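Local coordinates for pirin-like protein (Geobacillus kaustophilus, PDB 2P17) that is of unknown function but belongs to the pirin family of the cupin clan and binds one iron cation per subunit, at residues A[71-76]-A[99-104]; A[79-84]-A[127-132]. All coordinates share one frame; numbering follows the deposited sequence.

Contact 1 (A[71-76]-A[99-104]); sequences LEHFDS and HKEDPA. With FE (Fe (III) ion), chain B.
H73 and E101 face each other as a non-hydrogen-bonded pair of antiparallel strands in the N-terminal cupin domain, and their side chains lie alongside one another, pointing the same way. H73 ND1 reaches both carboxylate oxygens, at 2.8 Å to E101 OE2 and 3.0 Å to E101 OE1, each through its syn lone pair; ring and carboxylate are nearly coplanar, 18° apart. A bend at chi2 of E101 (-58°) folds the carboxylate back to the ring. OE2 is gripped a second time by H99 ND1 at 2.8 Å, from the anti side, while H99 NE2 binds the iron at 1.9 Å, with H57 as the other protein ligand. At the far end of the H73 ring, NE2 donates to D75 OD2 at 2.6 Å, almost straight at 170°. Farther along this buried side, L71 swings back, its CD1 3.6 Å from D102 N.

The other face, with E72, F74, K100 and D102, is looser and partly exposed. Backbone bonds such as F74 N to K100 O, 2.9 Å, still join the strands there, but the polar ends turn to other partners: E72 to R49, K100 to the carbonyl of F52, D102 to the amide of G50.

A leucine in place of H73 would probably leave D75 OD2 without its mate and E101 less firmly oriented beside H99. Held by carboxylates at both nitrogens, H73 is probably inclined to carry a proton on each; through OE2, E101 probably fixes the rotation of the iron-binding H99 imidazole, and H73 positions E101.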
ATOM      1  N   LEU A  71      -1.954 -15.787   6.363  1.00 13.39           N
ATOM      2  CA  LEU A  71      -2.882 -14.998   7.174  1.00 13.42           C
ATOM      3  C   LEU A  71      -4.322 -15.495   7.057  1.00 13.47           C
ATOM      4  O   LEU A  71      -4.793 -15.776   5.958  1.00 13.82           O
ATOM      5  CB  LEU A  71      -2.811 -13.513   6.778  1.00 13.65           C
ATOM      6  CG  LEU A  71      -3.576 -12.475   7.610  1.00 13.84           C
ATOM      7  CD1 LEU A  71      -3.090 -12.466   9.052  1.00 13.09           C
ATOM      8  CD2 LEU A  71      -3.441 -11.090   7.008  1.00 14.17           C
ATOM      9  N   GLU A  72      -4.993 -15.603   8.201  1.00 13.23           N
ATOM     10  CA  GLU A  72      -6.423 -15.880   8.248  1.00 13.62           C
ATOM     11  C   GLU A  72      -7.159 -14.574   8.514  1.00 13.20           C
ATOM     12  O   GLU A  72      -6.908 -13.887   9.520  1.00 14.19           O
ATOM     13  CB  GLU A  72      -6.749 -16.898   9.348  1.00 14.02           C
ATOM     14  CG  GLU A  72      -6.189 -18.275   9.075  1.00 14.68           C
ATOM     15  CD  GLU A  72      -6.382 -19.246  10.229  1.00 15.43           C
ATOM     16  OE1 GLU A  72      -7.127 -18.936  11.186  0.50 15.54           O
ATOM     17  OE2 GLU A  72      -5.769 -20.328  10.175  1.00 19.76           O
ATOM     18  N   HIS A  73      -8.061 -14.228   7.607  1.00 12.34           N
ATOM     19  CA  HIS A  73      -8.867 -13.015   7.760  1.00 12.55           C
ATOM     20  C   HIS A  73     -10.287 -13.340   8.204  1.00 12.10           C
ATOM     21  O   HIS A  73     -10.903 -14.295   7.724  1.00 13.10           O
ATOM     22  CB  HIS A  73      -8.932 -12.238   6.449  1.00 12.74           C
ATOM     23  CG  HIS A  73      -9.984 -11.177   6.443  1.00 12.05           C
ATOM     24  ND1 HIS A  73      -9.784  -9.939   7.010  1.00 12.30           N
ATOM     25  CD2 HIS A  73     -11.254 -11.175   5.968  1.00 12.42           C
ATOM     26  CE1 HIS A  73     -10.885  -9.215   6.885  1.00 12.11           C
ATOM     27  NE2 HIS A  73     -11.791  -9.945   6.257  1.00 11.98           N
ATOM     28  N   PHE A  74     -10.808 -12.534   9.121  1.00 11.61           N
ATOM     29  CA  PHE A  74     -12.227 -12.544   9.421  1.00 11.59           C
ATOM     30  C   PHE A  74     -12.804 -11.139   9.354  1.00 11.43           C
ATOM     31  O   PHE A  74     -12.186 -10.189   9.833  1.00 10.76           O
ATOM     32  CB  PHE A  74     -12.493 -13.129  10.816  1.00 12.08           C
ATOM     33  CG  PHE A  74     -13.892 -12.898  11.287  1.00 12.75           C
ATOM     34  CD1 PHE A  74     -14.923 -13.713  10.838  1.00 14.59           C
ATOM     35  CD2 PHE A  74     -14.189 -11.824  12.124  1.00 12.36           C
ATOM     36  CE1 PHE A  74     -16.243 -13.477  11.243  1.00 14.85           C
ATOM     37  CE2 PHE A  74     -15.501 -11.583  12.527  1.00 14.53           C
ATOM     38  CZ  PHE A  74     -16.518 -12.412  12.095  1.00 13.35           C
ATOM     39  N   ASP A  75     -14.000 -11.016   8.785  1.00 11.08           N
ATOM     40  CA  ASP A  75     -14.820  -9.836   9.035  1.00 10.92           C
ATOM     41  C   ASP A  75     -16.306 -10.200   9.139  1.00 10.88           C
ATOM     42  O   ASP A  75     -16.748 -11.247   8.656  1.00 11.07           O
ATOM     43  CB  ASP A  75     -14.559  -8.731   7.992  1.00 10.84           C
ATOM     44  CG  ASP A  75     -15.106  -9.071   6.630  1.00 11.97           C
ATOM     45  OD1 ASP A  75     -16.339  -8.976   6.448  1.00 13.59           O
ATOM     46  OD2 ASP A  75     -14.300  -9.434   5.745  1.00 13.95           O
ATOM     47  N   SER A  76     -17.067  -9.323   9.787  1.00 10.75           N
ATOM     48  CA  SER A  76     -18.467  -9.594  10.107  1.00 11.77           C
ATOM     49  C   SER A  76     -19.442  -9.376   8.958  1.00 12.54           C
ATOM     50  O   SER A  76     -20.644  -9.582   9.127  1.00 12.92           O
ATOM     51  CB  SER A  76     -18.901  -8.788  11.327  1.00 11.19           C
ATOM     52  OG  SER A  76     -18.754  -7.390  11.101  1.00 11.63           O
ATOM     53  N   HIS A  99     -13.353  -6.892  12.416  1.00 10.79           N
ATOM     54  CA  HIS A  99     -12.422  -7.780  11.741  1.00 11.66           C
ATOM     55  C   HIS A  99     -11.368  -8.320  12.696  1.00 11.30           C
ATOM     56  O   HIS A  99     -11.174  -7.794  13.795  1.00 11.57           O
ATOM     57  CB  HIS A  99     -11.749  -7.037  10.575  1.00 11.71           C
ATOM     58  CG  HIS A  99     -10.565  -6.220  10.983  1.00 14.53           C
ATOM     59  ND1 HIS A  99      -9.286  -6.489  10.543  0.90 16.47           N
ATOM     60  CD2 HIS A  99     -10.465  -5.154  11.809  1.00 15.07           C
ATOM     61  CE1 HIS A  99      -8.450  -5.611  11.070  0.90 16.16           C
ATOM     62  NE2 HIS A  99      -9.139  -4.791  11.845  0.80 17.30           N
ATOM     63  N   LYS A 100     -10.672  -9.363  12.257  1.00 11.55           N
ATOM     64  CA  LYS A 100      -9.480  -9.853  12.953  1.00 12.57           C
ATOM     65  C   LYS A 100      -8.563 -10.495  11.927  1.00 12.53           C
ATOM     66  O   LYS A 100      -9.019 -11.254  11.072  1.00 12.86           O
ATOM     67  CB  LYS A 100      -9.842 -10.879  14.028  1.00 13.08           C
ATOM     68  CG  LYS A 100      -8.638 -11.475  14.738  1.00 14.43           C
ATOM     69  CD  LYS A 100      -9.063 -12.362  15.898  1.00 17.71           C
ATOM     70  CE  LYS A 100      -7.935 -13.322  16.260  1.00 19.38           C
ATOM     71  NZ  LYS A 100      -7.947 -13.710  17.696  1.00 22.26           N
ATOM     72  N   GLU A 101      -7.275 -10.177  12.017  1.00 12.54           N
ATOM     73  CA  GLU A 101      -6.258 -10.779  11.157  1.00 13.13           C
ATOM     74  C   GLU A 101      -5.413 -11.667  12.050  1.00 13.29           C
ATOM     75  O   GLU A 101      -4.825 -11.183  13.022  1.00 13.74           O
ATOM     76  CB  GLU A 101      -5.396  -9.702  10.473  1.00 13.78           C
ATOM     77  CG  GLU A 101      -6.201  -8.546   9.857  1.00 14.38           C
ATOM     78  CD  GLU A 101      -7.214  -8.996   8.812  1.00 15.27           C
ATOM     79  OE1 GLU A 101      -6.986 -10.027   8.151  1.00 16.77           O
ATOM     80  OE2 GLU A 101      -8.229  -8.292   8.640  1.00 18.13           O
ATOM     81  N   ASP A 102      -5.387 -12.963  11.749  1.00 13.40           N
ATOM     82  CA  ASP A 102      -4.729 -13.931  12.622  1.00 13.40           C
ATOM     83  C   ASP A 102      -3.866 -14.889  11.793  1.00 13.54           C
ATOM     84  O   ASP A 102      -4.367 -15.515  10.867  1.00 13.41           O
ATOM     85  CB  ASP A 102      -5.789 -14.717  13.406  1.00 14.08           C
ATOM     86  CG  ASP A 102      -5.269 -15.242  14.741  1.00 15.67           C
ATOM     87  OD1 ASP A 102      -4.266 -14.709  15.257  1.00 15.89           O
ATOM     88  OD2 ASP A 102      -5.889 -16.181  15.292  1.00 18.00           O
ATOM     89  N   PRO A 103      -2.558 -14.989  12.101  1.00 13.15           N
ATOM     90  CA  PRO A 103      -1.771 -15.989  11.371  1.00 13.83           C
ATOM     91  C   PRO A 103      -2.283 -17.414  11.557  1.00 14.61           C
ATOM     92  O   PRO A 103      -2.823 -17.764  12.617  1.00 14.88           O
ATOM     93  CB  PRO A 103      -0.368 -15.844  11.976  1.00 13.73           C
ATOM     94  CG  PRO A 103      -0.349 -14.415  12.484  1.00 13.33           C
ATOM     95  CD  PRO A 103      -1.725 -14.224  13.043  1.00 13.61           C
ATOM     96  N   ALA A 104      -2.091 -18.228  10.525  1.00 15.50           N
ATOM     97  CA  ALA A 104      -2.333 -19.669  10.629  1.00 16.38           C
ATOM     98  C   ALA A 104      -1.426 -20.263  11.714  1.00 16.91           C
ATOM     99  O   ALA A 104      -0.351 -19.732  11.989  1.00 16.92           O
ATOM    100  CB  ALA A 104      -2.066 -20.344   9.295  1.00 16.19           C
TER
HETATM  101 FE    FE B 278      -8.117  -3.354  12.608  0.50 13.19          FE

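Contact 2 (A[79-84]-A[127-132]); sequences GHSTLG and PRYQNL
S81 and Y129 meet hydroxyl to hydroxyl between two strands that are not backbone partners: at this margin of the cupin beta-barrel, 79-83 is an outermost strand of one sheet, and 128-132 belongs to another sheet, where it pairs with 88-92. The strand axes run 30° apart and come no closer than 8.4 Å, so side chains span the gap, one reaching a backbone carbonyl.

Polar contacts carry most of it. S81 OG lies 2.6 Å from Y129 OH, and with CG anti to the backbone N (chi1 178°) the tyrosine reaches straight across. The phenol oxygen is gripped three ways: S81 OG and N131 ND2, the latter at 3.1 Å, donate to it, and Q89 OE1 is a further hydrogen-bond partner, which holds the phenol end firmly.

Van der Waals packing is slight. S81 CB rests 3.8 Å from Y129 CE2, and L83 slides past N131 in the opposite direction, L83 CD2 3.5 Å from N131 ND2.

One bond ties a side chain to backbone across the gap: N131 ND2 donates to T82 O at 3.1 Å, nearly in the amide plane of N131 but 40° above the carbonyl plane of T82.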
ATOM      1  N   GLY A  79     -17.196 -12.870   6.425  1.00 13.30           N
ATOM      2  CA  GLY A  79     -16.740 -14.066   7.137  1.00 13.27           C
ATOM      3  C   GLY A  79     -15.257 -14.334   6.953  1.00 13.25           C
ATOM      4  O   GLY A  79     -14.444 -13.408   7.033  1.00 12.99           O
ATOM      5  N   HIS A  80     -14.905 -15.594   6.700  1.00 14.23           N
ATOM      6  CA  HIS A  80     -13.499 -16.013   6.666  1.00 14.93           C
ATOM      7  C   HIS A  80     -12.878 -16.069   5.287  1.00 15.09           C
ATOM      8  O   HIS A  80     -13.507 -16.511   4.316  1.00 15.21           O
ATOM      9  CB  HIS A  80     -13.332 -17.384   7.316  1.00 15.93           C
ATOM     10  CG  HIS A  80     -13.162 -17.328   8.793  1.00 18.35           C
ATOM     11  ND1 HIS A  80     -11.940 -17.105   9.389  1.00 22.57           N
ATOM     12  CD2 HIS A  80     -14.055 -17.466   9.799  1.00 21.04           C
ATOM     13  CE1 HIS A  80     -12.090 -17.094  10.702  1.00 22.45           C
ATOM     14  NE2 HIS A  80     -13.362 -17.319  10.976  1.00 22.13           N
ATOM     15  N   SER A  81     -11.616 -15.645   5.223  1.00 14.55           N
ATOM     16  CA  SER A  81     -10.810 -15.773   4.022  1.00 15.14           C
ATOM     17  C   SER A  81      -9.355 -16.000   4.430  1.00 14.76           C
ATOM     18  O   SER A  81      -9.023 -15.946   5.609  1.00 14.91           O
ATOM     19  CB  SER A  81     -10.926 -14.522   3.170  1.00 15.12           C
ATOM     20  OG  SER A  81     -10.209 -13.450   3.756  1.00 19.74           O
ATOM     21  N   THR A  82      -8.504 -16.281   3.450  1.00 14.94           N
ATOM     22  CA  THR A  82      -7.073 -16.441   3.702  1.00 15.11           C
ATOM     23  C   THR A  82      -6.252 -15.634   2.708  1.00 15.32           C
ATOM     24  O   THR A  82      -6.722 -15.311   1.613  1.00 15.69           O
ATOM     25  CB  THR A  82      -6.625 -17.917   3.633  1.00 15.13           C
ATOM     26  OG1 THR A  82      -6.981 -18.471   2.364  1.00 16.92           O
ATOM     27  CG2 THR A  82      -7.249 -18.750   4.765  1.00 15.64           C
ATOM     28  N   LEU A  83      -5.037 -15.299   3.125  1.00 14.43           N
ATOM     29  CA  LEU A  83      -4.054 -14.621   2.282  1.00 14.27           C
ATOM     30  C   LEU A  83      -2.717 -15.293   2.463  1.00 13.43           C
ATOM     31  O   LEU A  83      -2.373 -15.692   3.572  1.00 14.30           O
ATOM     32  CB  LEU A  83      -3.884 -13.145   2.667  1.00 14.55           C
ATOM     33  CG  LEU A  83      -4.900 -12.051   2.306  1.00 14.70           C
ATOM     34  CD1 LEU A  83      -4.348 -10.696   2.678  1.00 14.79           C
ATOM     35  CD2 LEU A  83      -5.321 -12.055   0.844  1.00 16.62           C
ATOM     36  N   GLY A  84      -1.970 -15.408   1.371  1.00 12.66           N
ATOM     37  CA  GLY A  84      -0.593 -15.895   1.443  1.00 12.14           C
ATOM     38  C   GLY A  84       0.402 -14.841   0.993  1.00 11.76           C
ATOM     39  O   GLY A  84       0.019 -13.692   0.717  1.00 11.66           O
ATOM     40  N   PRO A 127     -20.364  -2.163   4.226  1.00 14.00           N
ATOM     41  CA  PRO A 127     -19.049  -2.817   4.255  1.00 13.55           C
ATOM     42  C   PRO A 127     -18.888  -3.800   3.099  1.00 12.99           C
ATOM     43  O   PRO A 127     -19.872  -4.392   2.629  1.00 13.28           O
ATOM     44  CB  PRO A 127     -19.022  -3.553   5.604  1.00 13.94           C
ATOM     45  CG  PRO A 127     -20.436  -3.579   6.082  1.00 15.44           C
ATOM     46  CD  PRO A 127     -21.182  -2.471   5.415  1.00 14.55           C
ATOM     47  N   ARG A 128     -17.649  -3.966   2.646  1.00 12.48           N
ATOM     48  CA  ARG A 128     -17.345  -4.814   1.495  1.00 13.24           C
ATOM     49  C   ARG A 128     -15.931  -5.348   1.681  1.00 12.44           C
ATOM     50  O   ARG A 128     -15.066  -4.657   2.226  1.00 12.79           O
ATOM     51  CB  ARG A 128     -17.488  -3.990   0.201  1.00 13.80           C
ATOM     52  CG  ARG A 128     -16.892  -4.547  -1.086  1.00 16.28           C
ATOM     53  CD  ARG A 128     -17.182  -3.586  -2.247  0.70 15.91           C
ATOM     54  NE  ARG A 128     -16.424  -2.321  -2.249  0.80 19.26           N
ATOM     55  CZ  ARG A 128     -16.736  -1.282  -3.030  1.00 19.64           C
ATOM     56  NH1 ARG A 128     -17.791  -1.362  -3.828  1.00 20.73           N
ATOM     57  NH2 ARG A 128     -16.022  -0.164  -3.016  1.00 19.56           N
ATOM     58  N   TYR A 129     -15.707  -6.572   1.226  1.00 10.81           N
ATOM     59  CA  TYR A 129     -14.408  -7.217   1.309  1.00 10.12           C
ATOM     60  C   TYR A 129     -14.008  -7.710  -0.071  1.00 10.04           C
ATOM     61  O   TYR A 129     -14.809  -8.315  -0.785  1.00 10.86           O
ATOM     62  CB  TYR A 129     -14.460  -8.390   2.297  1.00 10.24           C
ATOM     63  CG  TYR A 129     -13.153  -9.144   2.391  1.00 10.83           C
ATOM     64  CD1 TYR A 129     -12.074  -8.621   3.110  1.00 10.99           C
ATOM     65  CD2 TYR A 129     -12.991 -10.375   1.757  1.00 10.90           C
ATOM     66  CE1 TYR A 129     -10.879  -9.300   3.189  1.00 10.43           C
ATOM     67  CE2 TYR A 129     -11.782 -11.073   1.823  1.00  9.59           C
ATOM     68  CZ  TYR A 129     -10.736 -10.527   2.549  1.00  8.89           C
ATOM     69  OH  TYR A 129      -9.544 -11.208   2.642  1.00  9.98           O
ATOM     70  N   GLN A 130     -12.769  -7.414  -0.446  1.00  9.20           N
ATOM     71  CA  GLN A 130     -12.185  -7.917  -1.689  1.00  9.12           C
ATOM     72  C   GLN A 130     -10.896  -8.659  -1.384  1.00 10.03           C
ATOM     73  O   GLN A 130      -9.985  -8.109  -0.763  1.00 10.14           O
ATOM     74  CB  GLN A 130     -11.897  -6.773  -2.656  1.00  9.77           C
ATOM     75  CG  GLN A 130     -13.066  -5.879  -2.937  1.00  8.60           C
ATOM     76  CD  GLN A 130     -12.681  -4.731  -3.827  1.00  9.03           C
ATOM     77  OE1 GLN A 130     -12.447  -4.916  -5.030  1.00  9.91           O
ATOM     78  NE2 GLN A 130     -12.608  -3.534  -3.256  1.00  8.50           N
ATOM     79  N   ASN A 131     -10.840  -9.914  -1.810  1.00 10.65           N
ATOM     80  CA  ASN A 131      -9.631 -10.724  -1.697  1.00 11.07           C
ATOM     81  C   ASN A 131      -8.879 -10.651  -3.026  1.00 11.40           C
ATOM     82  O   ASN A 131      -9.389 -11.069  -4.071  1.00 11.81           O
ATOM     83  CB  ASN A 131     -10.008 -12.167  -1.339  1.00 12.37           C
ATOM     84  CG  ASN A 131      -8.819 -12.997  -0.926  1.00 14.05           C
ATOM     85  OD1 ASN A 131      -8.095 -13.513  -1.769  1.00 17.96           O
ATOM     86  ND2 ASN A 131      -8.609 -13.129   0.381  1.00 15.95           N
ATOM     87  N   LEU A 132      -7.669 -10.103  -2.986  1.00 11.61           N
ATOM     88  CA  LEU A 132      -6.919  -9.791  -4.199  1.00 12.14           C
ATOM     89  C   LEU A 132      -5.681 -10.666  -4.307  1.00 11.94           C
ATOM     90  O   LEU A 132      -4.602 -10.290  -3.874  1.00 11.57           O
ATOM     91  CB  LEU A 132      -6.540  -8.301  -4.225  1.00 11.95           C
ATOM     92  CG  LEU A 132      -7.693  -7.312  -4.054  1.00 12.60           C
ATOM     93  CD1 LEU A 132      -7.172  -5.878  -3.948  1.00 13.74           C
ATOM     94  CD2 LEU A 132      -8.733  -7.450  -5.174  1.00 12.73           C
TER

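How the contacts relate
Contacts 1 and 2 lie side by side, their centres about 9 Å apart, because strand 71-75 has 99-103 on one flank and 79-83 on the other. Backbone bonds join them, H73 N to S81 O and L71 N to L83 O, each 2.8 Å. H73 also links the two through its ring, which stacks on that of Y129, with H73 NE2 3.3 Å from Y129 CE1. Q89 touches both as well, since its amide bonds E101 and Y129. Contact 1 holds the iron ligand H99, whereas contact 2 lies behind it, the nearest Y129 side-chain atom about 11 Å from the iron, and the Y129 ring backs H73, which positions E101.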